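Local atomic coordinates of acetylene hydratase (Pelobacter acetylenicus, PDB entry 2E7Z), a protein that catalyses the hydration of acetylene to acetaldehyde, using a tungsten-bis(molybdopterin guanine dinucleotide) cofactor and a [4Fe-4S] cluster. Residues T118-R121 with F122-L125; P344-K347 with K348-Q351; D490-Y493 with F494-L498; T524-E527 with W528-Q532. One frame throughout, in Å; residues are numbered along the deposited sequence.

Contact 1: T118-R121 with F122-L125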
# COMPACT_ATOMS: atom_id res chain seq x y z
N THR A 118 -1.72 17.40 -8.17
CA THR A 118 -1.02 18.00 -9.28
C THR A 118 -0.11 17.03 -10.05
O THR A 118 0.23 17.31 -11.19
CB THR A 118 -0.21 19.25 -8.86
OG1 THR A 118 0.79 18.91 -7.90
CG2 THR A 118 -1.14 20.32 -8.30
N LEU A 119 0.24 15.88 -9.44
CA LEU A 119 1.02 14.91 -10.18
C LEU A 119 0.22 14.28 -11.31
O LEU A 119 0.66 14.29 -12.44
CB LEU A 119 1.63 13.88 -9.20
CG LEU A 119 2.55 12.82 -9.81
CD1 LEU A 119 1.84 11.62 -10.48
CD2 LEU A 119 3.65 13.41 -10.73
N ARG A 120 -0.97 13.76 -11.00
CA ARG A 120 -1.78 13.21 -12.09
C ARG A 120 -2.26 14.34 -13.02
O ARG A 120 -2.43 14.12 -14.21
CB ARG A 120 -2.97 12.39 -11.60
CG ARG A 120 -2.56 11.13 -10.87
CD ARG A 120 -1.80 10.10 -11.72
NE ARG A 120 -2.53 9.45 -12.82
CZ ARG A 120 -3.26 8.35 -12.67
NH1 ARG A 120 -3.50 7.84 -11.46
NH2 ARG A 120 -3.83 7.83 -13.75
N ARG A 121 -2.45 15.55 -12.47
CA ARG A 121 -2.76 16.72 -13.30
C ARG A 121 -1.72 16.87 -14.41
O ARG A 121 -2.04 16.97 -15.60
CB ARG A 121 -2.87 17.95 -12.44
CG ARG A 121 -3.33 19.23 -13.13
CD ARG A 121 -3.35 20.33 -12.09
NE ARG A 121 -3.88 21.60 -12.60
CZ ARG A 121 -5.17 21.98 -12.51
NH1 ARG A 121 -6.08 21.17 -11.94
NH2 ARG A 121 -5.56 23.17 -13.01
N PHE A 122 -0.46 16.88 -14.02
CA PHE A 122 0.64 16.97 -14.97
C PHE A 122 0.63 15.83 -15.97
O PHE A 122 0.72 16.06 -17.19
CB PHE A 122 1.97 16.97 -14.18
CG PHE A 122 3.20 16.84 -15.04
CD1 PHE A 122 3.66 17.93 -15.77
CD2 PHE A 122 3.91 15.66 -15.08
CE1 PHE A 122 4.76 17.82 -16.59
CE2 PHE A 122 5.05 15.54 -15.88
CZ PHE A 122 5.47 16.63 -16.64
N MET A 123 0.50 14.59 -15.49
CA MET A 123 0.50 13.46 -16.39
C MET A 123 -0.68 13.52 -17.37
O MET A 123 -0.52 13.20 -18.54
CB MET A 123 0.44 12.14 -15.63
CG MET A 123 1.71 11.90 -14.81
SD MET A 123 1.68 10.24 -14.04
CE MET A 123 2.01 9.21 -15.50
N ASN A 124 -1.85 13.95 -16.87
CA ASN A 124 -3.07 13.98 -17.71
C ASN A 124 -2.99 15.06 -18.76
O ASN A 124 -3.47 14.86 -19.87
CB ASN A 124 -4.29 14.10 -16.80
CG ASN A 124 -4.57 12.79 -16.07
OD1 ASN A 124 -4.18 11.72 -16.55
ND2 ASN A 124 -5.28 12.86 -14.94
N LEU A 125 -2.31 16.16 -18.44
CA LEU A 125 -2.07 17.21 -19.42
C LEU A 125 -1.01 16.79 -20.44
O LEU A 125 -1.12 17.13 -21.61
CB LEU A 125 -1.66 18.53 -18.75
CG LEU A 125 -2.80 19.15 -17.94
CD1 LEU A 125 -2.30 20.17 -16.97
CD2 LEU A 125 -3.81 19.83 -18.90
O HOH W 1 -2.58 9.72 -15.69
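Arg120 and Asn124 sit one turn apart on helix 118-126, the helix of a beta-alpha-beta unit between strands 103-107 and 131-132, and a water joins their side chains. Followed outward, Arg120 begins with CB 4.1 Å from Asn124 ND2. Bends of -64° at chi2 and -66° at chi3 then turn the chain forward along the helix, bringing CD within 4.2 Å of Met123 SD. At the tip, NE gives its hydrogen to water 1, which lies in the guanidinium plane at its edge, 2.9 Å from NE; the same water donates to Asn124 OD1 at 2.7 Å. NH1 and NH2 donate to the carbonyls of Ala386 and Phe387, while Asn124 ND2 donates to Gln338 O. On the neighbouring side of the helix Leu119 CD1 meets Met123 SD at 3.8 Å. Beneath all this, the backbone bond from Asn124 N to Arg120 O measures 2.7 Å. Replacing Asn124 with a leucine would probably leave water 1 without its acceptor and Gln338 O without the amide donor. A buried guanidinium is thus paid for by neutral oxygens, two carbonyls and a water, so its positive charge is probably spread over dipoles here.

Contact 2: P344-K347 with K348-Q351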
# COMPACT_ATOMS: atom_id res chain seq x y z
N PRO A 344 -7.22 12.28 -22.87
CA PRO A 344 -8.10 11.75 -23.92
C PRO A 344 -8.41 10.27 -23.77
O PRO A 344 -7.55 9.51 -23.31
CB PRO A 344 -7.28 11.98 -25.20
CG PRO A 344 -6.46 13.17 -24.89
CD PRO A 344 -6.03 12.92 -23.45
N GLU A 345 -9.60 9.85 -24.23
CA GLU A 345 -10.02 8.46 -24.09
C GLU A 345 -9.00 7.53 -24.75
O GLU A 345 -8.66 6.48 -24.21
CB GLU A 345 -11.43 8.26 -24.71
CG GLU A 345 -11.49 8.39 -26.21
CD GLU A 345 -12.79 7.85 -26.83
OE1 GLU A 345 -13.90 8.29 -26.43
OE2 GLU A 345 -12.71 6.98 -27.72
N GLU A 346 -8.46 7.95 -25.89
CA GLU A 346 -7.45 7.16 -26.59
C GLU A 346 -6.25 6.86 -25.70
O GLU A 346 -5.74 5.73 -25.71
CB GLU A 346 -7.05 7.83 -27.91
CG GLU A 346 -8.18 7.90 -28.94
CD GLU A 346 -9.01 9.20 -28.93
OE1 GLU A 346 -9.11 9.93 -27.90
OE2 GLU A 346 -9.60 9.47 -30.00
N LYS A 347 -5.81 7.86 -24.94
CA LYS A 347 -4.69 7.67 -24.00
C LYS A 347 -5.10 6.81 -22.77
O LYS A 347 -4.33 5.96 -22.31
CB LYS A 347 -4.14 9.02 -23.56
CG LYS A 347 -3.54 9.87 -24.68
CD LYS A 347 -2.47 9.11 -25.48
CE LYS A 347 -1.82 10.01 -26.53
NZ LYS A 347 -0.89 9.29 -27.44
N LYS A 348 -6.32 7.02 -22.26
CA LYS A 348 -6.81 6.15 -21.19
C LYS A 348 -6.76 4.69 -21.61
O LYS A 348 -6.33 3.81 -20.85
CB LYS A 348 -8.23 6.53 -20.74
CG LYS A 348 -8.33 7.91 -20.09
CD LYS A 348 -9.63 8.03 -19.35
CE LYS A 348 -9.73 9.29 -18.52
NZ LYS A 348 -10.23 10.42 -19.34
N LYS A 349 -7.24 4.42 -22.84
CA LYS A 349 -7.26 3.06 -23.34
C LYS A 349 -5.89 2.39 -23.44
O LYS A 349 -5.79 1.16 -23.34
CB LYS A 349 -8.02 3.01 -24.70
CG LYS A 349 -9.52 3.24 -24.58
CD LYS A 349 -10.19 3.32 -25.98
CE LYS A 349 -10.28 4.76 -26.48
NZ LYS A 349 -10.63 4.89 -27.93
N LEU A 350 -4.83 3.20 -23.58
CA LEU A 350 -3.48 2.67 -23.74
C LEU A 350 -2.87 2.27 -22.41
O LEU A 350 -1.81 1.62 -22.39
CB LEU A 350 -2.52 3.71 -24.34
CG LEU A 350 -2.68 4.04 -25.84
CD1 LEU A 350 -1.73 5.17 -26.24
CD2 LEU A 350 -2.47 2.82 -26.71
N GLN A 351 -3.49 2.68 -21.31
CA GLN A 351 -2.90 2.45 -19.99
C GLN A 351 -2.37 1.03 -19.89
O GLN A 351 -3.11 0.08 -20.11
CB GLN A 351 -3.93 2.71 -18.91
CG GLN A 351 -3.29 2.75 -17.49
CD GLN A 351 -4.28 3.32 -16.49
OE1 GLN A 351 -5.44 2.88 -16.45
NE2 GLN A 351 -3.86 4.29 -15.71
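Glu345 and Lys349 form an i to i+4 salt bridge along the short helix 345-350, with Lys349 NZ 3.0 Å from Glu345 OE2. The ammonium reaches that oxygen on its anti side, 26° out of the carboxylate plane, and the two chains run alongside each other, pointing the same way. Glu345 CG stands between its own backbone N and carbonyl carbon (chi1 69°), while Lys349 bends at chi3 (-93°); this lays CE 3.3 Å from Glu345 O and 3.8 Å from Glu345 CG. Glu346 adds a second negative group nearby, though its OE2 stays 5.1 Å from Lys349 NZ. Behind the pair, the backbone bond Lys349 N to Glu345 O fixes the spacing, and the carbonyl O of Pro344, the N-cap residue, accepts from Lys348 N. Further round the helix Lys347 CD rests 4.1 Å from Leu350 CD1, and its ammonium pairs with Glu101. Lys348 turns inward instead, donating to the carbonyls of His340 and Leu343 and making a cation-pi contact with Tyr362. The two acids near the helix start and the lysine a turn later probably also suit the helix dipole, although an ion pair between exposed residues is likely to be weakened by water.

Contact 3: D490-Y493 with F494-L498; sequences DEYY and FIREL
Tyr493 with Glu497 and Tyr492 with Arg496 form a pair of i to i+4 CH-pi contacts in the first turns of helix 491-501. Asp490 is the N-cap of this helix: its OD1 accepts from Tyr493 N, and weakly from Tyr492 N. Tyr493 loses the most surface. Its ring is covered on one face by Glu497 CG, 3.8 Å from the ring centroid and only 13° off the normal. The bend of Glu497 at chi2 (-71°) lays the carboxylate over the phenol end of the ring, their planes 26° apart, while OE1 forms a salt bridge with Arg501. Trp80 meets the Tyr493 ring edge-to-face. Tyr492 comes next, with Arg496 CB over its face but displaced toward the rim, 4.0 Å from the ring centroid. Beyond CB the extended arginine chain crosses the phenol, so that CD lies 3.6 Å from Tyr492 OH and that oxygen falls at the guanidinium edge, in its plane. Both tips are anchored in the same loop, Tyr492 OH on Trp510 O and Arg496 NH2 on Phe508 O. Glu491 sends OE2 to Gln107 NE2, close to the cofactor-binding Glu109, and its CG touches Ile495 CD1. At the outer end, water 2 spans the first pair, 3.2 Å from Tyr493 OH and donating to Glu497 OE2 at 3.3 Å.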
# COMPACT_ATOMS: atom_id res chain seq x y z
N ASP A 490 10.14 20.60 -2.15
CA ASP A 490 8.89 19.87 -2.08
C ASP A 490 8.42 19.27 -3.41
O ASP A 490 8.89 19.68 -4.48
CB ASP A 490 7.82 20.74 -1.44
CG ASP A 490 7.29 21.79 -2.36
OD1 ASP A 490 6.43 21.43 -3.18
OD2 ASP A 490 7.68 22.97 -2.24
N GLU A 491 7.49 18.31 -3.34
CA GLU A 491 7.12 17.58 -4.53
C GLU A 491 6.43 18.49 -5.54
O GLU A 491 6.59 18.29 -6.75
CB GLU A 491 6.19 16.44 -4.14
CG GLU A 491 5.98 15.42 -5.24
CD GLU A 491 4.95 14.36 -4.83
OE1 GLU A 491 4.34 14.53 -3.74
OE2 GLU A 491 4.74 13.38 -5.59
N TYR A 492 5.67 19.47 -5.04
CA TYR A 492 5.01 20.39 -5.97
C TYR A 492 5.97 21.30 -6.68
O TYR A 492 5.77 21.60 -7.86
CB TYR A 492 3.91 21.20 -5.27
CG TYR A 492 3.20 22.14 -6.24
CD1 TYR A 492 2.55 21.64 -7.38
CD2 TYR A 492 3.25 23.52 -6.08
CE1 TYR A 492 1.94 22.50 -8.30
CE2 TYR A 492 2.62 24.37 -6.99
CZ TYR A 492 1.99 23.86 -8.09
OH TYR A 492 1.41 24.72 -8.99
N TYR A 493 7.04 21.72 -5.98
CA TYR A 493 8.08 22.49 -6.64
C TYR A 493 8.57 21.75 -7.90
O TYR A 493 8.62 22.32 -8.98
CB TYR A 493 9.23 22.76 -5.68
CG TYR A 493 10.35 23.51 -6.31
CD1 TYR A 493 10.33 24.90 -6.38
CD2 TYR A 493 11.45 22.83 -6.85
CE1 TYR A 493 11.38 25.60 -6.97
CE2 TYR A 493 12.47 23.52 -7.47
CZ TYR A 493 12.42 24.90 -7.52
OH TYR A 493 13.45 25.62 -8.08
N PHE A 494 8.96 20.48 -7.74
CA PHE A 494 9.40 19.67 -8.87
C PHE A 494 8.33 19.63 -9.96
O PHE A 494 8.62 19.89 -11.12
CB PHE A 494 9.75 18.23 -8.39
CG PHE A 494 9.92 17.24 -9.52
CD1 PHE A 494 10.89 17.42 -10.48
CD2 PHE A 494 9.06 16.16 -9.66
CE1 PHE A 494 11.06 16.53 -11.54
CE2 PHE A 494 9.22 15.25 -10.73
CZ PHE A 494 10.24 15.44 -11.66
N ILE A 495 7.09 19.29 -9.59
CA ILE A 495 6.05 19.12 -10.61
C ILE A 495 5.79 20.45 -11.35
O ILE A 495 5.71 20.47 -12.59
CB ILE A 495 4.72 18.61 -9.96
CG1 ILE A 495 4.89 17.17 -9.51
CG2 ILE A 495 3.52 18.72 -10.94
CD1 ILE A 495 3.95 16.77 -8.34
N ARG A 496 5.66 21.55 -10.61
CA ARG A 496 5.36 22.81 -11.25
C ARG A 496 6.49 23.27 -12.17
O ARG A 496 6.26 23.76 -13.28
CB ARG A 496 5.08 23.91 -10.23
CG ARG A 496 4.55 25.17 -10.93
CD ARG A 496 4.41 26.37 -10.01
NE ARG A 496 3.50 27.32 -10.68
CZ ARG A 496 3.86 28.27 -11.54
NH1 ARG A 496 5.15 28.51 -11.80
NH2 ARG A 496 2.92 29.03 -12.10
N GLU A 497 7.72 23.14 -11.69
CA GLU A 497 8.87 23.57 -12.49
C GLU A 497 8.95 22.77 -13.79
O GLU A 497 9.25 23.31 -14.85
CB GLU A 497 10.16 23.43 -11.69
CG GLU A 497 10.29 24.43 -10.55
CD GLU A 497 10.53 25.84 -11.03
OE1 GLU A 497 11.24 26.03 -12.04
OE2 GLU A 497 10.03 26.77 -10.37
N LEU A 498 8.66 21.48 -13.72
CA LEU A 498 8.63 20.68 -14.93
C LEU A 498 7.45 21.06 -15.83
O LEU A 498 7.61 21.20 -17.03
CB LEU A 498 8.63 19.18 -14.58
CG LEU A 498 8.74 18.20 -15.74
CD1 LEU A 498 9.95 18.45 -16.65
CD2 LEU A 498 8.82 16.79 -15.16
O HOH W 2 12.45 28.54 -9.05

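Contact 4: T524-E527 with W528-Q532; sequences TGME and WEEYQ
The Tyr531 ring is approached obliquely by two groups from the loop ahead of its helix: Met526 CE, 3.8 Å from Tyr531 CD1, and Thr524 CG2, 3.9 Å from Tyr531 CE1. Tyr537 stacks on the same ring. The second flat group, the Trp528 indole, has the amide nitrogen NE2 of Gln532 over one face, displaced toward the rim; that NE2 donates to Trp528 O. Gln532 N binds the same carbonyl oxygen from the opposite side of its plane, so Trp528 O is gripped twice. The indole also packs against Leu514 and Ile517 of helix 513-520 and against Pro463. Residues 524-527 form the end of the loop that leads from helix 513-520 into the short helix 528-531. Thr524 opens an ST turn, OG1 accepting from Met526 N at 3.0 Å, and OG1 also bonds to Ile521 O. Glu527 holds the N-cap position, its carbonyl O accepting from Tyr531 N. Just before the cap, Met526 makes a Met-aromatic contact, SD lying 5.5 Å from the Tyr531 centroid and 70° off the normal; a bend at chi3 (-96°) turns CE to the ring. The methionine crosses Glu530 at about a right angle, with CG 3.5 Å from Glu530 OE1 and SD 3.8 Å from Glu530 CG. An alanine at Met526 is likely to open a gap beside the Tyr531 ring and leave the Glu530 chain freer to swing. Glu530 OE1 accepts from two waters: water 3, and water 4, which in turn accepts from Glu527 N at 2.9 Å.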
# COMPACT_ATOMS: atom_id res chain seq x y z
N THR A 524 -13.20 26.39 2.87
CA THR A 524 -13.35 26.72 4.30
C THR A 524 -13.27 28.22 4.57
O THR A 524 -13.62 28.68 5.68
CB THR A 524 -12.24 26.05 5.17
OG1 THR A 524 -10.99 26.70 4.94
CG2 THR A 524 -12.09 24.55 4.88
N GLY A 525 -12.78 28.98 3.59
CA GLY A 525 -12.51 30.41 3.79
C GLY A 525 -11.26 30.69 4.61
O GLY A 525 -10.92 31.86 4.82
N MET A 526 -10.55 29.65 5.09
CA MET A 526 -9.32 29.85 5.85
C MET A 526 -8.09 29.70 4.98
O MET A 526 -8.09 28.92 4.02
CB MET A 526 -9.20 28.84 7.00
CG MET A 526 -10.27 28.99 8.09
SD MET A 526 -9.99 27.81 9.42
CE MET A 526 -11.08 26.48 8.92
N GLU A 527 -7.02 30.41 5.35
CA GLU A 527 -5.71 30.12 4.80
C GLU A 527 -4.94 29.27 5.83
O GLU A 527 -5.40 29.08 6.96
CB GLU A 527 -4.94 31.40 4.47
CG GLU A 527 -5.50 32.11 3.24
CD GLU A 527 -4.74 33.36 2.83
OE1 GLU A 527 -3.69 33.71 3.43
OE2 GLU A 527 -5.22 34.01 1.88
N TRP A 528 -3.76 28.80 5.45
CA TRP A 528 -3.03 27.82 6.25
C TRP A 528 -2.66 28.31 7.67
O TRP A 528 -2.70 27.53 8.63
CB TRP A 528 -1.80 27.35 5.46
CG TRP A 528 -0.87 26.47 6.24
CD1 TRP A 528 0.42 26.77 6.57
CD2 TRP A 528 -1.15 25.18 6.81
NE1 TRP A 528 0.97 25.73 7.29
CE2 TRP A 528 0.02 24.75 7.47
CE3 TRP A 528 -2.29 24.34 6.83
CZ2 TRP A 528 0.11 23.53 8.14
CZ3 TRP A 528 -2.20 23.12 7.50
CH2 TRP A 528 -1.00 22.73 8.14
N GLU A 529 -2.31 29.59 7.82
CA GLU A 529 -1.96 30.08 9.14
C GLU A 529 -3.05 29.82 10.16
O GLU A 529 -2.79 29.39 11.28
CB GLU A 529 -1.60 31.57 9.10
CG GLU A 529 -1.45 32.16 10.47
CD GLU A 529 -0.74 33.50 10.50
OE1 GLU A 529 -0.44 34.08 9.43
OE2 GLU A 529 -0.48 33.98 11.63
N GLU A 530 -4.31 30.04 9.76
CA GLU A 530 -5.43 29.80 10.64
C GLU A 530 -5.82 28.30 10.68
O GLU A 530 -6.08 27.75 11.76
CB GLU A 530 -6.62 30.63 10.18
CG GLU A 530 -7.87 30.49 11.05
CD GLU A 530 -9.06 31.35 10.58
OE1 GLU A 530 -9.00 31.99 9.49
OE2 GLU A 530 -10.06 31.39 11.32
N TYR A 531 -5.81 27.66 9.52
CA TYR A 531 -6.25 26.29 9.40
C TYR A 531 -5.47 25.35 10.29
O TYR A 531 -6.05 24.44 10.87
CB TYR A 531 -6.12 25.84 7.95
CG TYR A 531 -6.87 24.58 7.62
CD1 TYR A 531 -8.24 24.62 7.32
CD2 TYR A 531 -6.23 23.35 7.54
CE1 TYR A 531 -8.94 23.48 6.98
CE2 TYR A 531 -6.92 22.20 7.21
CZ TYR A 531 -8.28 22.26 6.93
OH TYR A 531 -8.99 21.13 6.58
N GLN A 532 -4.15 25.56 10.39
CA GLN A 532 -3.29 24.60 11.09
C GLN A 532 -3.48 24.64 12.59
O GLN A 532 -2.94 23.78 13.30
CB GLN A 532 -1.82 24.90 10.79
CG GLN A 532 -1.33 26.20 11.44
CD GLN A 532 0.04 26.55 10.98
OE1 GLN A 532 1.04 26.17 11.60
NE2 GLN A 532 0.09 27.23 9.84
O HOH W 3 -11.42 32.70 8.06
O HOH W 4 -7.36 32.46 7.43

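From the N terminus the four contacts follow one another in series; none nests in or crosses another, and each spans a turn or two of unbroken chain, so none closes a long loop. Contact 1 lies on helix 118-126. The chain returns to its neighbourhood in contact 2, on helix 345-350, and Gln351 just after it packs on Arg120. It returns again in contact 3, on helix 491-501: Phe122 meets Leu498, and Leu119 meets Ile495. Helix 118-126 therefore packs on helix 491-501 and, through Arg120, touches the residue just past helix 345-350; contacts 2 and 3 themselves stay about 16 Å apart at their nearest atoms. Contact 4, at the start of helix 528-531, stands apart, about 12 Å from contact 3 between nearest atoms.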